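Local coordinates for protein alpha-1,3-glucanase (Streptomyces thermodiastaticus, PDB 7C7D) that probably hydrolyses the alpha-1,3-glycosidic linkages of alpha-1,3-glucan, acting as the thermostable catalytic unit of a glycoside hydrolase family 87 enzyme, at residues S117-Q122 with T184-T189; Y247-P252 with S274-Q279; N344-D349 with D368-N373; T451-T456 with I489-I494. All blocks are in the same frame, centred on the assembly; numbering follows the deposited sequence. Where two conformers were deposited one is given.

Interaction 1 (S117-Q122 with T184-T189)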
loop_
_atom_site.group_PDB
_atom_site.type_symbol
_atom_site.label_atom_id
_atom_site.label_comp_id
_atom_site.label_asym_id
_atom_site.label_seq_id
_atom_site.Cartn_x
_atom_site.Cartn_y
_atom_site.Cartn_z
ATOM N N SER A 117 6.056 3.258 16.581
ATOM C CA SER A 117 7.457 2.857 16.518
ATOM C C SER A 117 8.026 2.820 17.933
ATOM O O SER A 117 7.652 3.638 18.778
ATOM C CB SER A 117 8.251 3.867 15.683
ATOM O OG SER A 117 9.611 3.502 15.557
ATOM N N VAL A 118 8.912 1.867 18.200
ATOM C CA VAL A 118 9.736 1.886 19.413
ATOM C C VAL A 118 11.181 1.801 18.983
ATOM O O VAL A 118 11.489 1.380 17.849
ATOM C CB VAL A 118 9.359 0.743 20.392
ATOM C CG1 VAL A 118 7.922 0.884 20.864
ATOM C CG2 VAL A 118 9.640 -0.619 19.780
ATOM N N PRO A 119 12.125 2.178 19.849
ATOM C CA PRO A 119 13.531 2.191 19.443
ATOM C C PRO A 119 14.028 0.805 19.062
ATOM O O PRO A 119 13.618 -0.210 19.629
ATOM C CB PRO A 119 14.255 2.729 20.683
ATOM C CG PRO A 119 13.220 3.549 21.379
ATOM C CD PRO A 119 11.945 2.780 21.184
ATOM N N ASP A 120 14.920 0.777 18.075
ATOM C CA ASP A 120 15.429 -0.487 17.566
ATOM C C ASP A 120 16.117 -1.259 18.681
ATOM O O ASP A 120 16.895 -0.693 19.453
ATOM C CB ASP A 120 16.409 -0.226 16.427
ATOM C CG ASP A 120 16.605 -1.436 15.546
ATOM O OD1 ASP A 120 15.908 -2.450 15.760
ATOM O OD2 ASP A 120 17.454 -1.373 14.638
ATOM N N GLY A 121 15.802 -2.548 18.779
ATOM C CA GLY A 121 16.311 -3.395 19.835
ATOM C C GLY A 121 15.408 -3.524 21.038
ATOM O O GLY A 121 15.645 -4.398 21.883
ATOM N N GLN A 122 14.377 -2.699 21.145
ATOM C CA GLN A 122 13.542 -2.658 22.333
ATOM C C GLN A 122 12.135 -3.145 22.027
ATOM O O GLN A 122 11.704 -3.222 20.871
ATOM C CB GLN A 122 13.491 -1.247 22.918
ATOM C CG GLN A 122 14.852 -0.735 23.348
ATOM C CD GLN A 122 14.792 0.686 23.855
ATOM O OE1 GLN A 122 13.726 1.287 23.902
ATOM N NE2 GLN A 122 15.939 1.230 24.238
ATOM N N THR A 184 4.320 2.746 29.443
ATOM C CA THR A 184 4.684 2.344 30.802
ATOM C C THR A 184 6.094 1.768 30.906
ATOM O O THR A 184 6.772 1.973 31.918
ATOM C CB THR A 184 3.690 1.323 31.373
ATOM O OG1 THR A 184 3.685 0.144 30.559
ATOM C CG2 THR A 184 2.281 1.899 31.469
ATOM N N ASN A 185 6.541 1.030 29.888
ATOM C CA ASN A 185 7.786 0.273 29.997
ATOM C C ASN A 185 8.693 0.414 28.781
ATOM O O ASN A 185 9.697 -0.302 28.692
ATOM C CB ASN A 185 7.509 -1.209 30.279
ATOM C CG ASN A 185 6.588 -1.838 29.249
ATOM O OD1 ASN A 185 6.572 -1.436 28.090
ATOM N ND2 ASN A 185 5.820 -2.840 29.669
ATOM N N VAL A 186 8.347 1.288 27.840
ATOM C CA VAL A 186 9.173 1.574 26.674
ATOM C C VAL A 186 8.630 2.860 26.076
ATOM O O VAL A 186 7.432 3.146 26.169
ATOM C CB VAL A 186 9.158 0.406 25.650
ATOM C CG1 VAL A 186 7.745 0.145 25.123
ATOM C CG2 VAL A 186 10.138 0.662 24.507
ATOM N N GLN A 187 9.513 3.649 25.475
ATOM C CA GLN A 187 9.090 4.885 24.829
ATOM C C GLN A 187 8.442 4.540 23.493
ATOM O O GLN A 187 9.051 3.863 22.661
ATOM C CB GLN A 187 10.295 5.796 24.620
ATOM C CG GLN A 187 9.982 7.164 24.044
ATOM C CD GLN A 187 11.245 7.899 23.657
ATOM O OE1 GLN A 187 11.916 7.527 22.696
ATOM N NE2 GLN A 187 11.588 8.935 24.414
ATOM N N VAL A 188 7.210 4.993 23.285
ATOM C CA VAL A 188 6.437 4.622 22.105
ATOM C C VAL A 188 6.090 5.883 21.332
ATOM O O VAL A 188 5.534 6.830 21.896
ATOM C CB VAL A 188 5.154 3.853 22.472
ATOM C CG1 VAL A 188 4.443 3.382 21.201
ATOM C CG2 VAL A 188 5.469 2.676 23.394
ATOM N N THR A 189 6.402 5.893 20.042
ATOM C CA THR A 189 5.990 6.973 19.158
ATOM C C THR A 189 4.726 6.509 18.447
ATOM O O THR A 189 4.768 5.578 17.639
ATOM C CB THR A 189 7.113 7.327 18.190
ATOM O OG1 THR A 189 8.229 7.804 18.956
ATOM C CG2 THR A 189 6.669 8.421 17.224
HETATM O O HOH W 1 9.714 5.746 20.126
#
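Ser117 and Thr189 form an antiparallel hydrogen-bonded pair, the evidence being two reciprocal backbone bonds: Ser117 N to Thr189 O at 2.9 Å, and Thr189 N to Ser117 O with an N-H...O angle of 169°. Their side chains rise on the same face of the sheet. Ser117 OG is bonded to Phe161 O, while Thr189 OG1 meets a water 2.8 Å away. That water also donates to Ser117 O and Gln187 O, so it bridges the two backbones just past the bonded pair.

Val118 carries the apolar part. Its CB lies 3.9 Å from the carbonyl oxygen Gln187 O and slightly farther from Val186 CG2. One step out, Val118 CG1 stays beside the same carbonyl and reaches Val188 CG2 at 4.0 Å. It is put there by a first torsion that sets CG1 anti to the carbonyl carbon (chi1 -62°). Val118 and Val188 run alongside each other, pointing the same way. Pro119 then presses its ring against the backbone, CD being 3.4 Å from Gln187 O. At the end of the type II turn from Pro119 to Gln122, closed by Gln122 N to Pro119 O, the glutamine passes Val186 in the opposite direction, with Gln122 OE1 3.7 Å from Val186 CG2.

Both segments lead from one antiparallel sheet of this domain to the other. Residues 117-122 run from strand 109-117 to strand 123-130; residues 184-189 return from strand 178-183 to strand 188-196. Strand 133-142 supplies Val141 against Val118 and Val186, and strand 92-95 flanks Thr189.

Interaction 2 (Y247-P252 with S274-Q279); sequences YRITGP and SHFIDQ
Pro252 lies over one face of the His275 imidazole, and this is where the contact is tight. Pro252 CB stands 3.7 Å from the centroid of the His275 ring and only 13° off its normal, a CH-pi geometry. The imidazole comes alongside the proline because His275 CG is turned anti to the backbone N (chi1 -170°). The proline CB also touches Asp278 CB at 3.6 Å. Rotation of the imidazole is fixed by His275 NE2, which donates to Asp278 OD2 at 2.7 Å along a nearly straight path of 172°. The carboxylate oxygen lies in the ring plane and uses its anti lone pair, while Asp278 OD1 is bonded to Asn310 of the next coil. Residues 247-252 and 274-279 belong to consecutive coils of a right-handed parallel beta-helix, the pectate lyase-like fold, at points where the chain leaves or enters a strand. Backbone contacts here are of the CA-H...O kind, such as Pro252 CA to His275 O at 3.2 Å. The packing is looser toward Thr250, an exposed residue. There a water bridges the backbones, donating to Thr250 O at 2.8 Å and accepting from Ser274 N. On the buried side, Ile249 CG2 only grazes Phe276 CD1, at 4.2 Å.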
loop_
_atom_site.group_PDB
_atom_site.type_symbol
_atom_site.label_atom_id
_atom_site.label_comp_id
_atom_site.label_asym_id
_atom_site.label_seq_id
_atom_site.Cartn_x
_atom_site.Cartn_y
_atom_site.Cartn_z
ATOM N N TYR A 247 -2.653 -20.848 14.472
ATOM C CA TYR A 247 -2.179 -22.029 13.761
ATOM C C TYR A 247 -0.818 -21.741 13.164
ATOM O O TYR A 247 -0.686 -20.854 12.320
ATOM C CB TYR A 247 -3.139 -22.398 12.630
ATOM C CG TYR A 247 -4.542 -22.645 13.096
ATOM C CD1 TYR A 247 -5.447 -21.599 13.230
ATOM C CD2 TYR A 247 -4.965 -23.930 13.409
ATOM C CE1 TYR A 247 -6.736 -21.825 13.667
ATOM C CE2 TYR A 247 -6.248 -24.169 13.843
ATOM C CZ TYR A 247 -7.134 -23.113 13.968
ATOM O OH TYR A 247 -8.415 -23.361 14.399
ATOM N N ARG A 248 0.187 -22.500 13.572
ATOM C CA ARG A 248 1.506 -22.395 12.966
ATOM C C ARG A 248 1.506 -23.184 11.662
ATOM O O ARG A 248 1.163 -24.372 11.654
ATOM C CB ARG A 248 2.562 -22.947 13.921
ATOM C CG ARG A 248 3.978 -22.939 13.363
ATOM C CD ARG A 248 5.011 -22.928 14.483
ATOM N NE ARG A 248 5.065 -24.202 15.195
ATOM C CZ ARG A 248 5.781 -25.250 14.802
ATOM N NH1 ARG A 248 6.509 -25.186 13.694
ATOM N NH2 ARG A 248 5.768 -26.368 15.515
ATOM N N ILE A 249 1.869 -22.526 10.563
ATOM C CA ILE A 249 1.986 -23.160 9.250
ATOM C C ILE A 249 3.386 -22.853 8.729
ATOM O O ILE A 249 3.626 -21.768 8.191
ATOM C CB ILE A 249 0.914 -22.666 8.268
ATOM C CG1 ILE A 249 -0.488 -22.915 8.828
ATOM C CG2 ILE A 249 1.089 -23.322 6.901
ATOM C CD1 ILE A 249 -0.950 -24.345 8.689
ATOM N N THR A 250 4.322 -23.792 8.894
ATOM C CA THR A 250 5.641 -23.587 8.305
ATOM C C THR A 250 5.527 -23.452 6.795
ATOM O O THR A 250 6.194 -22.606 6.188
ATOM C CB THR A 250 6.595 -24.725 8.672
ATOM O OG1 THR A 250 6.035 -25.980 8.263
ATOM C CG2 THR A 250 6.850 -24.741 10.160
ATOM N N GLY A 251 4.664 -24.256 6.177
ATOM C CA GLY A 251 4.346 -24.096 4.780
ATOM C C GLY A 251 5.443 -24.621 3.877
ATOM O O GLY A 251 6.452 -25.167 4.338
ATOM N N PRO A 252 5.270 -24.465 2.558
ATOM C CA PRO A 252 4.104 -23.847 1.930
ATOM C C PRO A 252 3.029 -24.873 1.637
ATOM O O PRO A 252 3.292 -26.076 1.577
ATOM C CB PRO A 252 4.672 -23.357 0.607
ATOM C CG PRO A 252 5.680 -24.411 0.240
ATOM C CD PRO A 252 6.261 -24.905 1.556
ATOM N N SER A 274 5.145 -17.528 7.350
ATOM C CA SER A 274 5.918 -16.651 6.488
ATOM C C SER A 274 6.060 -17.211 5.080
ATOM O O SER A 274 6.874 -16.708 4.302
ATOM C CB SER A 274 7.292 -16.376 7.111
ATOM O OG SER A 274 7.157 -15.742 8.373
ATOM N N HIS A 275 5.287 -18.243 4.733
ATOM C CA HIS A 275 5.401 -18.914 3.441
ATOM C C HIS A 275 4.137 -19.741 3.251
ATOM O O HIS A 275 4.181 -20.973 3.281
ATOM C CB HIS A 275 6.645 -19.811 3.447
ATOM C CG HIS A 275 7.010 -20.378 2.111
ATOM N ND1 HIS A 275 7.708 -21.558 1.982
ATOM C CD2 HIS A 275 6.804 -19.923 0.852
ATOM C CE1 HIS A 275 7.912 -21.810 0.702
ATOM N NE2 HIS A 275 7.375 -20.833 -0.007
ATOM N N PHE A 276 2.996 -19.073 3.088
ATOM C CA PHE A 276 1.713 -19.743 3.273
ATOM C C PHE A 276 1.300 -20.567 2.055
ATOM O O PHE A 276 1.138 -21.788 2.150
ATOM C CB PHE A 276 0.640 -18.727 3.675
ATOM C CG PHE A 276 -0.710 -19.333 3.911
ATOM C CD1 PHE A 276 -0.906 -20.258 4.924
ATOM C CD2 PHE A 276 -1.779 -18.988 3.109
ATOM C CE1 PHE A 276 -2.154 -20.814 5.142
ATOM C CE2 PHE A 276 -3.029 -19.541 3.316
ATOM C CZ PHE A 276 -3.219 -20.457 4.334
ATOM N N ILE A 277 1.106 -19.920 0.904
ATOM C CA ILE A 277 0.805 -20.608 -0.348
ATOM C C ILE A 277 1.908 -20.282 -1.341
ATOM O O ILE A 277 2.244 -19.110 -1.534
ATOM C CB ILE A 277 -0.578 -20.214 -0.901
ATOM C CG1 ILE A 277 -1.683 -20.806 -0.022
ATOM C CG2 ILE A 277 -0.738 -20.667 -2.351
ATOM C CD1 ILE A 277 -3.069 -20.220 -0.304
ATOM N N ASP A 278 2.470 -21.317 -1.966
ATOM C CA ASP A 278 3.535 -21.130 -2.948
ATOM C C ASP A 278 3.358 -22.201 -4.015
ATOM O O ASP A 278 3.634 -23.383 -3.771
ATOM C CB ASP A 278 4.901 -21.228 -2.264
ATOM C CG ASP A 278 6.058 -20.828 -3.166
ATOM O OD1 ASP A 278 5.846 -20.601 -4.375
ATOM O OD2 ASP A 278 7.195 -20.738 -2.650
ATOM N N GLN A 279 2.877 -21.804 -5.189
ATOM C CA GLN A 279 2.600 -22.763 -6.246
ATOM C C GLN A 279 2.619 -22.030 -7.574
ATOM O O GLN A 279 2.126 -20.906 -7.674
ATOM C CB GLN A 279 1.242 -23.441 -6.028
ATOM C CG GLN A 279 0.085 -22.464 -5.861
ATOM C CD GLN A 279 -1.194 -23.144 -5.425
ATOM O OE1 GLN A 279 -1.174 -24.197 -4.795
ATOM N NE2 GLN A 279 -2.324 -22.550 -5.774
HETATM O O HOH W 2 6.498 -20.100 7.510
#

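Interaction 3 (N344-D349 with D368-N373); sequences NNRILD and DNFLRN
Asn345 and Asn369 lie side by side with amide planes 7° apart, and Asn369 OD1 takes two bonds from the same neighbour. Asn345 N and Asn345 ND2, the latter 3.0 Å from Asn369 OD1, approach from opposite faces of its carbonyl plane. Asn345 ND2 also reaches Val319 O, while Asn345 OD1 accepts from Met322 N. At the other end the Asp349 and Asn373 planes are 76° apart. Asn373 ND2 donates almost straight to Asp349 OD1 at 2.8 Å, on the anti side but out of the carboxylate plane, and Asp349 OD2 takes Gln325 NE2. Ile347 and Leu371 point the same way, Leu371 CD2 resting 4.0 Å from Ile347 CB. On the other face Leu348 CD2 touches Arg372 CB and, at 3.8 Å, Phe370 CE2. With CG swung opposite its backbone N, Phe370 turns its ring edge to the guanidinium face of Arg372, Phe370 CZ lying 3.5 Å above that plane. Arg372 NH1 bonds to Asn164 OD1 and forms a salt bridge with Asp194; Arg346 pairs likewise with Glu196, both acids in the N-terminal domain. Strands 346-348 and 370-372, 5° apart and bonded alternately (Ile347 N to Phe370 O, Arg372 N to Ile347 O), with aligned asparagines, are typical of the right-handed parallel beta-helix.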
loop_
_atom_site.group_PDB
_atom_site.type_symbol
_atom_site.label_atom_id
_atom_site.label_comp_id
_atom_site.label_asym_id
_atom_site.label_seq_id
_atom_site.Cartn_x
_atom_site.Cartn_y
_atom_site.Cartn_z
ATOM N N ASN A 344 -11.395 -6.223 0.014
ATOM C CA ASN A 344 -11.747 -6.097 1.430
ATOM C C ASN A 344 -10.719 -6.768 2.335
ATOM O O ASN A 344 -11.067 -7.464 3.290
ATOM C CB ASN A 344 -13.159 -6.607 1.721
ATOM C CG ASN A 344 -14.202 -5.900 0.897
ATOM O OD1 ASN A 344 -14.878 -6.515 0.076
ATOM N ND2 ASN A 344 -14.332 -4.596 1.100
ATOM N N ASN A 345 -9.441 -6.553 2.034
ATOM C CA ASN A 345 -8.350 -7.077 2.841
ATOM C C ASN A 345 -7.560 -5.928 3.447
ATOM O O ASN A 345 -7.644 -4.782 3.002
ATOM C CB ASN A 345 -7.395 -7.930 2.006
ATOM C CG ASN A 345 -8.108 -9.028 1.256
ATOM O OD1 ASN A 345 -8.620 -9.964 1.858
ATOM N ND2 ASN A 345 -8.151 -8.917 -0.066
ATOM N N ARG A 346 -6.780 -6.266 4.470
ATOM C CA ARG A 346 -5.784 -5.380 5.049
ATOM C C ARG A 346 -4.422 -6.001 4.805
ATOM O O ARG A 346 -4.226 -7.193 5.070
ATOM C CB ARG A 346 -5.986 -5.214 6.555
ATOM C CG ARG A 346 -7.419 -5.071 6.974
ATOM C CD ARG A 346 -8.009 -3.751 6.504
ATOM N NE ARG A 346 -9.452 -3.758 6.718
ATOM C CZ ARG A 346 -10.023 -3.631 7.913
ATOM N NH1 ARG A 346 -9.274 -3.449 8.995
ATOM N NH2 ARG A 346 -11.341 -3.685 8.028
ATOM N N ILE A 347 -3.492 -5.205 4.285
ATOM C CA ILE A 347 -2.120 -5.642 4.073
ATOM C C ILE A 347 -1.235 -4.622 4.778
ATOM O O ILE A 347 -1.153 -3.462 4.353
ATOM C CB ILE A 347 -1.769 -5.771 2.581
ATOM C CG1 ILE A 347 -2.739 -6.739 1.897
ATOM C CG2 ILE A 347 -0.334 -6.263 2.410
ATOM C CD1 ILE A 347 -2.633 -6.777 0.375
ATOM N N LEU A 348 -0.593 -5.044 5.869
ATOM C CA LEU A 348 0.110 -4.137 6.762
ATOM C C LEU A 348 1.508 -4.663 7.016
ATOM O O LEU A 348 1.705 -5.869 7.192
ATOM C CB LEU A 348 -0.578 -4.053 8.122
ATOM C CG LEU A 348 -2.078 -3.819 8.064
ATOM C CD1 LEU A 348 -2.665 -3.960 9.440
ATOM C CD2 LEU A 348 -2.341 -2.445 7.516
ATOM N N ASP A 349 2.471 -3.750 7.092
ATOM C CA ASP A 349 3.809 -4.077 7.592
ATOM C C ASP A 349 4.444 -5.213 6.779
ATOM O O ASP A 349 4.673 -6.323 7.271
ATOM C CB ASP A 349 3.773 -4.465 9.080
ATOM C CG ASP A 349 3.078 -3.446 9.957
ATOM O OD1 ASP A 349 3.261 -2.226 9.754
ATOM O OD2 ASP A 349 2.368 -3.880 10.890
ATOM N N ASP A 368 -10.951 -2.147 -2.758
ATOM C CA ASP A 368 -11.427 -1.995 -1.386
ATOM C C ASP A 368 -10.479 -2.616 -0.364
ATOM O O ASP A 368 -10.916 -3.173 0.644
ATOM C CB ASP A 368 -12.852 -2.512 -1.226
ATOM C CG ASP A 368 -13.844 -1.630 -1.927
ATOM O OD1 ASP A 368 -13.976 -0.456 -1.522
ATOM O OD2 ASP A 368 -14.463 -2.098 -2.900
ATOM N N ASN A 369 -9.178 -2.511 -0.623
ATOM C CA ASN A 369 -8.168 -2.954 0.320
ATOM C C ASN A 369 -7.522 -1.757 0.997
ATOM O O ASN A 369 -7.502 -0.645 0.462
ATOM C CB ASN A 369 -7.084 -3.769 -0.389
ATOM C CG ASN A 369 -7.654 -4.967 -1.112
ATOM O OD1 ASN A 369 -8.038 -5.952 -0.491
ATOM N ND2 ASN A 369 -7.721 -4.883 -2.432
ATOM N N PHE A 370 -6.988 -2.010 2.188
ATOM C CA PHE A 370 -6.225 -1.025 2.942
ATOM C C PHE A 370 -4.792 -1.515 3.061
ATOM O O PHE A 370 -4.561 -2.649 3.504
ATOM C CB PHE A 370 -6.814 -0.830 4.341
ATOM C CG PHE A 370 -6.054 0.159 5.171
ATOM C CD1 PHE A 370 -6.137 1.510 4.890
ATOM C CD2 PHE A 370 -5.220 -0.256 6.201
ATOM C CE1 PHE A 370 -5.430 2.434 5.626
ATOM C CE2 PHE A 370 -4.507 0.673 6.945
ATOM C CZ PHE A 370 -4.613 2.015 6.662
ATOM N N LEU A 371 -3.839 -0.661 2.677
ATOM C CA LEU A 371 -2.418 -0.997 2.677
ATOM C C LEU A 371 -1.656 0.085 3.425
ATOM O O LEU A 371 -1.719 1.261 3.049
ATOM C CB LEU A 371 -1.892 -1.122 1.244
ATOM C CG LEU A 371 -2.499 -2.282 0.437
ATOM C CD1 LEU A 371 -3.574 -1.802 -0.554
ATOM C CD2 LEU A 371 -1.400 -3.042 -0.285
ATOM N N ARG A 372 -0.945 -0.311 4.492
ATOM C CA ARG A 372 -0.117 0.602 5.265
ATOM C C ARG A 372 1.256 -0.022 5.470
ATOM O O ARG A 372 1.364 -1.206 5.798
ATOM C CB ARG A 372 -0.746 0.886 6.639
ATOM C CG ARG A 372 0.123 1.722 7.568
ATOM C CD ARG A 372 -0.510 1.895 8.946
ATOM N NE ARG A 372 -1.613 2.861 8.950
ATOM C CZ ARG A 372 -2.697 2.739 9.705
ATOM N NH1 ARG A 372 -2.839 1.688 10.497
ATOM N NH2 ARG A 372 -3.652 3.661 9.653
ATOM N N ASN A 373 2.304 0.782 5.301
ATOM C CA ASN A 373 3.665 0.389 5.692
ATOM C C ASN A 373 4.199 -0.782 4.857
ATOM O O ASN A 373 4.702 -1.776 5.390
ATOM C CB ASN A 373 3.776 0.106 7.197
ATOM C CG ASN A 373 5.217 0.010 7.684
ATOM O OD1 ASN A 373 6.129 0.612 7.114
ATOM N ND2 ASN A 373 5.416 -0.740 8.766
HETATM O O HOH W 3 -12.928 -2.871 3.328
#

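Interaction 4 (T451-T456 with I489-I494); sequences TVDGNT and ITDTTI
Thr490 OG1 donates to Asp453 OD1 at 2.6 Å, the one direct side-chain hydrogen bond between the two segments. The hydroxyl reaches the carboxylate on its anti side, 16° out of plane. It gets there because the threonine torsion places OG1 between its own backbone N and carbonyl carbon (chi1 56°). Asp453 OD1 also lies 4.2 Å from Asp491 OD2, a closeness of like charges that the hydroxyl bond may ease. Further along, Thr456 and Thr493 stand side by side, Thr456 OG1 3.6 Å from Thr493 CB. On the face opposite Asp453 and Thr490, Val452 CB meets Ile489 CG1 at 4.2 Å.

Backbone bonds keep these pairs in parallel register: Thr490 N to Val452 O, Gly454 N to Thr490 O and, past the corner, Thr493 N to Asn455 O at 2.9 Å. Both chains turn here with positive phi, at Gly454 and Asp491. Two waters fill in around the corner. One accepts from Asn455 ND2 at 3.0 Å, donates to Thr490 O and meets Thr492 OG1; the other donates to Asp491 O at 2.8 Å and meets Thr493 OG1. Asn455 is in turn positioned by the preceding coil, through Asn420 N and Val417 O.

The contact joins neighbouring coils of the beta-helix. Strand 449-458 lies between 415-423 and 486-495. Val452 and Ile489 both pack on Leu474 of strand 474-477, which belongs to another face of the helix.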
loop_
_atom_site.group_PDB
_atom_site.type_symbol
_atom_site.label_atom_id
_atom_site.label_comp_id
_atom_site.label_asym_id
_atom_site.label_seq_id
_atom_site.Cartn_x
_atom_site.Cartn_y
_atom_site.Cartn_z
ATOM N N THR A 451 -6.179 3.921 -18.068
ATOM C CA THR A 451 -7.206 4.787 -17.513
ATOM C C THR A 451 -6.872 5.067 -16.054
ATOM O O THR A 451 -6.871 4.151 -15.230
ATOM C CB THR A 451 -8.562 4.088 -17.620
ATOM O OG1 THR A 451 -8.866 3.821 -18.996
ATOM C CG2 THR A 451 -9.661 4.940 -17.024
ATOM N N VAL A 452 -6.589 6.321 -15.742
ATOM C CA VAL A 452 -6.217 6.740 -14.395
ATOM C C VAL A 452 -7.266 7.760 -13.963
ATOM O O VAL A 452 -7.163 8.944 -14.285
ATOM C CB VAL A 452 -4.801 7.324 -14.365
ATOM C CG1 VAL A 452 -4.396 7.701 -12.942
ATOM C CG2 VAL A 452 -3.797 6.348 -14.994
ATOM N N ASP A 453 -8.299 7.311 -13.247
ATOM C CA ASP A 453 -9.504 8.114 -13.038
ATOM C C ASP A 453 -9.885 8.194 -11.565
ATOM O O ASP A 453 -9.955 7.170 -10.883
ATOM C CB ASP A 453 -10.685 7.514 -13.804
ATOM C CG ASP A 453 -11.980 8.258 -13.533
ATOM O OD1 ASP A 453 -12.074 9.454 -13.896
ATOM O OD2 ASP A 453 -12.892 7.670 -12.926
ATOM N N GLY A 454 -10.181 9.399 -11.087
ATOM C CA GLY A 454 -10.799 9.525 -9.779
ATOM C C GLY A 454 -9.901 9.284 -8.587
ATOM O O GLY A 454 -10.405 9.021 -7.495
ATOM N N ASN A 455 -8.591 9.346 -8.760
ATOM C CA ASN A 455 -7.685 9.099 -7.646
ATOM C C ASN A 455 -7.418 10.385 -6.866
ATOM O O ASN A 455 -7.474 11.491 -7.409
ATOM C CB ASN A 455 -6.364 8.520 -8.162
ATOM C CG ASN A 455 -6.564 7.226 -8.919
ATOM O OD1 ASN A 455 -6.759 6.173 -8.312
ATOM N ND2 ASN A 455 -6.555 7.301 -10.250
ATOM N N THR A 456 -7.128 10.225 -5.576
ATOM C CA THR A 456 -6.769 11.323 -4.688
ATOM C C THR A 456 -5.396 11.039 -4.101
ATOM O O THR A 456 -5.175 9.964 -3.531
ATOM C CB THR A 456 -7.809 11.487 -3.580
ATOM O OG1 THR A 456 -9.046 11.877 -4.180
ATOM C CG2 THR A 456 -7.389 12.565 -2.593
ATOM N N ILE A 489 -5.810 10.641 -17.848
ATOM C CA ILE A 489 -5.706 10.949 -16.427
ATOM C C ILE A 489 -6.828 11.925 -16.104
ATOM O O ILE A 489 -6.752 13.112 -16.445
ATOM C CB ILE A 489 -4.327 11.523 -16.079
ATOM C CG1 ILE A 489 -3.219 10.547 -16.488
ATOM C CG2 ILE A 489 -4.244 11.858 -14.602
ATOM C CD1 ILE A 489 -1.854 11.185 -16.643
ATOM N N THR A 490 -7.869 11.429 -15.443
ATOM C CA THR A 490 -9.099 12.188 -15.278
ATOM C C THR A 490 -9.521 12.256 -13.821
ATOM O O THR A 490 -9.316 11.320 -13.048
ATOM C CB THR A 490 -10.253 11.580 -16.090
ATOM O OG1 THR A 490 -10.414 10.207 -15.720
ATOM C CG2 THR A 490 -9.970 11.655 -17.569
ATOM N N ASP A 491 -10.139 13.383 -13.468
ATOM C CA ASP A 491 -10.743 13.591 -12.154
ATOM C C ASP A 491 -9.788 13.236 -11.020
ATOM O O ASP A 491 -10.095 12.459 -10.117
ATOM C CB ASP A 491 -12.080 12.872 -12.032
ATOM C CG ASP A 491 -13.145 13.505 -12.895
ATOM O OD1 ASP A 491 -12.904 14.612 -13.431
ATOM O OD2 ASP A 491 -14.221 12.902 -13.044
ATOM N N THR A 492 -8.609 13.842 -11.064
ATOM C CA THR A 492 -7.586 13.607 -10.052
ATOM C C THR A 492 -7.597 14.742 -9.037
ATOM O O THR A 492 -7.607 15.919 -9.411
ATOM C CB THR A 492 -6.195 13.522 -10.687
ATOM O OG1 THR A 492 -6.226 12.650 -11.817
ATOM C CG2 THR A 492 -5.192 12.966 -9.693
ATOM N N THR A 493 -7.571 14.389 -7.760
ATOM C CA THR A 493 -7.408 15.352 -6.679
ATOM C C THR A 493 -5.990 15.196 -6.151
ATOM O O THR A 493 -5.598 14.095 -5.756
ATOM C CB THR A 493 -8.439 15.093 -5.583
ATOM O OG1 THR A 493 -9.750 15.243 -6.139
ATOM C CG2 THR A 493 -8.271 16.055 -4.420
ATOM N N ILE A 494 -5.218 16.280 -6.181
ATOM C CA ILE A 494 -3.820 16.266 -5.750
ATOM C C ILE A 494 -3.651 17.364 -4.707
ATOM O O ILE A 494 -3.840 18.547 -5.014
ATOM C CB ILE A 494 -2.839 16.447 -6.923
ATOM C CG1 ILE A 494 -3.079 15.371 -7.992
ATOM C CG2 ILE A 494 -1.413 16.414 -6.412
ATOM C CD1 ILE A 494 -2.143 15.434 -9.189
HETATM O O HOH W 4 -6.973 10.043 -11.373
HETATM O O HOH W 5 -10.565 12.901 -7.389
#

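Interactions 2, 3 and 4 occur in that order along the parallel beta-helix. The centres of interactions 2 and 3 are about 20 Å apart, and those of interactions 3 and 4 about 21 Å. Interactions 2 and 4, with centres about 38 Å apart, lie on opposite sides of the chain's centre. Interaction 1 belongs instead to the N-terminal beta domain. Its nearest atoms come within about 9 Å of interaction 3 without touching. The calcium site of Glu63, Glu65, Ser88, Gln91 and Asp191 is near both: the side chain of Thr189 is about 8 Å from the ion and that of Arg372 about 9 Å. Through the Arg372-Asp194 and Arg346-Glu196 salt bridges, interaction 3 marks where beta-helix and N-terminal domain join.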